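Local coordinates for beta-lactamase Rm3 (Uncultured bacterium, PDB 5IQK), which probably hydrolyses the beta-lactam ring of antibiotics as a zinc-dependent subclass B3 metallo-beta-lactamase, at residues V34-D46 / Q139-A151. Residues are numbered along the deposited sequence; the frame is centred on the assembly and turned at random.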
# COMPACT_ATOMS: atom_id res chain seq x y z
N VAL A 34 -2.88 6.85 1.99
CA VAL A 34 -3.64 7.04 3.22
C VAL A 34 -2.92 8.01 4.15
O VAL A 34 -1.70 7.90 4.36
CB VAL A 34 -3.89 5.68 3.94
CG1 VAL A 34 -4.44 5.88 5.36
CG2 VAL A 34 -4.86 4.82 3.12
N LEU A 35 -3.67 8.95 4.72
CA LEU A 35 -3.15 9.94 5.65
C LEU A 35 -3.66 9.66 7.06
O LEU A 35 -4.87 9.51 7.27
CB LEU A 35 -3.55 11.35 5.19
CG LEU A 35 -2.97 12.54 5.96
CD1 LEU A 35 -1.49 12.70 5.65
CD2 LEU A 35 -3.76 13.81 5.61
N VAL A 36 -2.74 9.57 8.01
CA VAL A 36 -3.09 9.34 9.40
C VAL A 36 -2.56 10.53 10.21
O VAL A 36 -1.35 10.73 10.31
CB VAL A 36 -2.51 8.01 9.96
CG1 VAL A 36 -3.10 7.74 11.35
CG2 VAL A 36 -2.77 6.84 8.99
N THR A 37 -3.47 11.32 10.77
CA THR A 37 -3.12 12.65 11.27
C THR A 37 -2.96 12.74 12.78
O THR A 37 -3.47 11.91 13.53
CB THR A 37 -4.19 13.67 10.85
OG1 THR A 37 -5.43 13.33 11.48
CG2 THR A 37 -4.38 13.68 9.33
N SER A 38 -2.24 13.76 13.22
CA SER A 38 -2.17 14.12 14.63
C SER A 38 -1.76 15.58 14.74
O SER A 38 -1.31 16.18 13.77
CB SER A 38 -1.19 13.22 15.39
OG SER A 38 0.13 13.74 15.33
N PRO A 39 -1.92 16.17 15.93
CA PRO A 39 -1.49 17.57 16.09
C PRO A 39 0.03 17.73 16.08
O PRO A 39 0.54 18.84 15.99
CB PRO A 39 -2.09 17.97 17.43
CG PRO A 39 -2.26 16.69 18.17
CD PRO A 39 -2.60 15.67 17.13
N GLN A 40 0.74 16.61 16.17
CA GLN A 40 2.20 16.59 16.13
C GLN A 40 2.73 16.24 14.74
O GLN A 40 3.93 16.03 14.56
CB GLN A 40 2.74 15.60 17.16
CG GLN A 40 2.43 15.99 18.61
CD GLN A 40 2.91 14.96 19.60
OE1 GLN A 40 4.00 14.42 19.46
NE2 GLN A 40 2.09 14.69 20.62
N GLY A 41 1.84 16.18 13.76
CA GLY A 41 2.23 15.87 12.39
C GLY A 41 1.61 14.57 11.93
O GLY A 41 1.03 13.83 12.73
N HIS A 42 1.76 14.26 10.64
CA HIS A 42 1.04 13.14 10.05
C HIS A 42 1.92 12.05 9.45
O HIS A 42 3.10 12.24 9.16
CB HIS A 42 0.10 13.62 8.95
CG HIS A 42 -0.56 14.92 9.23
ND1 HIS A 42 -1.19 15.20 10.43
CD2 HIS A 42 -0.67 16.04 8.48
CE1 HIS A 42 -1.67 16.43 10.39
NE2 HIS A 42 -1.37 16.96 9.22
N VAL A 43 1.28 10.91 9.24
CA VAL A 43 1.88 9.78 8.54
C VAL A 43 1.16 9.62 7.21
O VAL A 43 -0.06 9.73 7.15
CB VAL A 43 1.78 8.49 9.35
CG1 VAL A 43 2.40 7.31 8.56
CG2 VAL A 43 2.48 8.66 10.69
N LEU A 44 1.94 9.41 6.15
CA LEU A 44 1.38 9.20 4.82
C LEU A 44 1.81 7.84 4.33
O LEU A 44 2.98 7.49 4.46
CB LEU A 44 1.85 10.29 3.85
CG LEU A 44 1.34 10.23 2.41
CD1 LEU A 44 -0.18 10.35 2.40
CD2 LEU A 44 1.97 11.34 1.58
N ILE A 45 0.86 7.06 3.83
CA ILE A 45 1.15 5.72 3.34
C ILE A 45 1.01 5.66 1.83
O ILE A 45 -0.08 5.91 1.29
CB ILE A 45 0.25 4.67 3.99
CG1 ILE A 45 0.30 4.81 5.52
CG2 ILE A 45 0.68 3.26 3.59
CD1 ILE A 45 -0.53 3.78 6.24
N ASP A 46 2.13 5.33 1.18
CA ASP A 46 2.28 5.14 -0.27
C ASP A 46 2.18 6.44 -1.07
O ASP A 46 1.61 7.45 -0.62
CB ASP A 46 1.27 4.11 -0.78
CG ASP A 46 1.87 2.71 -0.86
OD1 ASP A 46 3.10 2.58 -0.63
OD2 ASP A 46 1.13 1.76 -1.17
N GLN A 139 8.05 -1.02 14.84
CA GLN A 139 7.10 -0.00 15.28
C GLN A 139 7.63 1.38 14.92
O GLN A 139 8.79 1.70 15.16
CB GLN A 139 6.88 -0.08 16.80
CG GLN A 139 6.40 -1.42 17.36
CD GLN A 139 5.99 -1.33 18.84
OE1 GLN A 139 6.71 -0.78 19.68
NE2 GLN A 139 4.83 -1.90 19.15
N PHE A 140 6.77 2.21 14.35
CA PHE A 140 7.12 3.58 13.98
C PHE A 140 6.07 4.50 14.57
O PHE A 140 4.92 4.10 14.73
CB PHE A 140 7.18 3.79 12.46
CG PHE A 140 8.25 3.01 11.77
CD1 PHE A 140 9.42 3.63 11.36
CD2 PHE A 140 8.10 1.66 11.53
CE1 PHE A 140 10.42 2.91 10.73
CE2 PHE A 140 9.09 0.93 10.89
CZ PHE A 140 10.26 1.56 10.49
N ASN A 141 6.45 5.73 14.86
CA ASN A 141 5.48 6.69 15.36
C ASN A 141 5.75 8.12 14.94
O ASN A 141 6.89 8.49 14.63
CB ASN A 141 5.40 6.62 16.89
CG ASN A 141 6.50 7.40 17.58
OD1 ASN A 141 7.65 6.98 17.60
ND2 ASN A 141 6.14 8.54 18.17
N VAL A 142 4.67 8.89 14.89
CA VAL A 142 4.73 10.34 14.82
C VAL A 142 3.79 10.79 15.91
O VAL A 142 2.58 10.67 15.79
CB VAL A 142 4.29 10.90 13.45
CG1 VAL A 142 4.29 12.44 13.49
CG2 VAL A 142 5.18 10.37 12.33
N GLY A 143 4.36 11.28 17.01
CA GLY A 143 3.56 11.61 18.17
C GLY A 143 2.79 10.41 18.68
O GLY A 143 3.38 9.36 18.94
N PRO A 144 1.46 10.53 18.78
CA PRO A 144 0.61 9.50 19.36
C PRO A 144 0.18 8.38 18.41
O PRO A 144 -0.36 7.38 18.88
CB PRO A 144 -0.62 10.29 19.80
CG PRO A 144 -0.73 11.34 18.74
CD PRO A 144 0.70 11.75 18.46
N VAL A 145 0.42 8.53 17.11
CA VAL A 145 0.05 7.47 16.18
C VAL A 145 1.21 6.49 16.02
O VAL A 145 2.31 6.86 15.63
CB VAL A 145 -0.37 8.01 14.81
CG1 VAL A 145 0.56 9.10 14.34
CG2 VAL A 145 -0.46 6.89 13.76
N TYR A 146 0.93 5.25 16.38
CA TYR A 146 1.92 4.18 16.35
C TYR A 146 1.58 3.14 15.31
O TYR A 146 0.49 2.56 15.32
CB TYR A 146 2.06 3.54 17.73
CG TYR A 146 2.74 4.45 18.71
CD1 TYR A 146 4.09 4.29 19.01
CD2 TYR A 146 2.05 5.48 19.33
CE1 TYR A 146 4.72 5.13 19.91
CE2 TYR A 146 2.68 6.33 20.23
CZ TYR A 146 4.01 6.15 20.52
OH TYR A 146 4.64 7.00 21.41
N LEU A 147 2.50 2.97 14.37
CA LEU A 147 2.31 2.06 13.25
C LEU A 147 3.20 0.85 13.43
O LEU A 147 4.29 0.97 14.02
CB LEU A 147 2.60 2.78 11.94
CG LEU A 147 1.60 3.90 11.71
CD1 LEU A 147 2.32 5.20 11.46
CD2 LEU A 147 0.70 3.55 10.53
N THR A 148 2.74 -0.30 12.97
CA THR A 148 3.54 -1.52 13.03
C THR A 148 3.61 -2.13 11.64
O THR A 148 2.61 -2.24 10.94
CB THR A 148 2.95 -2.55 14.03
OG1 THR A 148 2.89 -1.96 15.33
CG2 THR A 148 3.81 -3.80 14.11
N ALA A 149 4.83 -2.48 11.24
CA ALA A 149 5.07 -3.10 9.95
C ALA A 149 4.93 -4.61 10.02
O ALA A 149 5.34 -5.24 10.99
CB ALA A 149 6.44 -2.72 9.44
N HIS A 150 4.34 -5.20 8.98
CA HIS A 150 4.22 -6.64 8.89
C HIS A 150 4.75 -7.08 7.54
O HIS A 150 4.22 -6.68 6.51
CB HIS A 150 2.77 -7.09 9.06
CG HIS A 150 2.13 -6.60 10.32
ND1 HIS A 150 2.14 -7.33 11.49
CD2 HIS A 150 1.50 -5.44 10.60
CE1 HIS A 150 1.52 -6.64 12.43
NE2 HIS A 150 1.13 -5.49 11.92
N ALA A 151 5.79 -7.91 7.55
CA ALA A 151 6.34 -8.39 6.28
C ALA A 151 5.29 -9.21 5.53
O ALA A 151 4.80 -10.22 6.07
CB ALA A 151 7.60 -9.22 6.51
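V43 meets three side chains of 139-151 at once. L147 CD1 presses end-on against both of its methyls, 3.5 Å from V43 CG2 and 3.6 Å from V43 CG1. V142 lies alongside V43 and points the opposite way, its CG2 3.6 Å from V43 CG2. V145 CG1 is the third neighbour, more loosely. The other methyl of V145, CG2, is turned anti to the backbone N and comes within 3.7 Å of V36 CG1. At the hairpin ends, V142 CG1 abuts the carbonyl of G41, P144 CD lies 3.8 Å from S38 OG, and Q40 OE1 sits 3.1 Å from G143 CA. No hydrogen bond joins the two segments: each is a beta hairpin from a different sheet, and their apolar faces pack in the core of the alpha-beta/beta-alpha sandwich of the metallo-beta-lactamase fold, strands 42-45 and 145-151 running 29° apart. Within the S38-G41 type I turn, S38 OG donates to G41 O (2.8 Å), lying in the plane of that carbonyl and using one of its lone pairs, and accepts from Q40 N in an ST turn. On the other hairpin, N141 ND2 reaches G143 O, inside the V142-V145 type II' turn, at 3.0 Å. W164 of strand 160-168 touches V36, I45 and L147, while L74 touches V43.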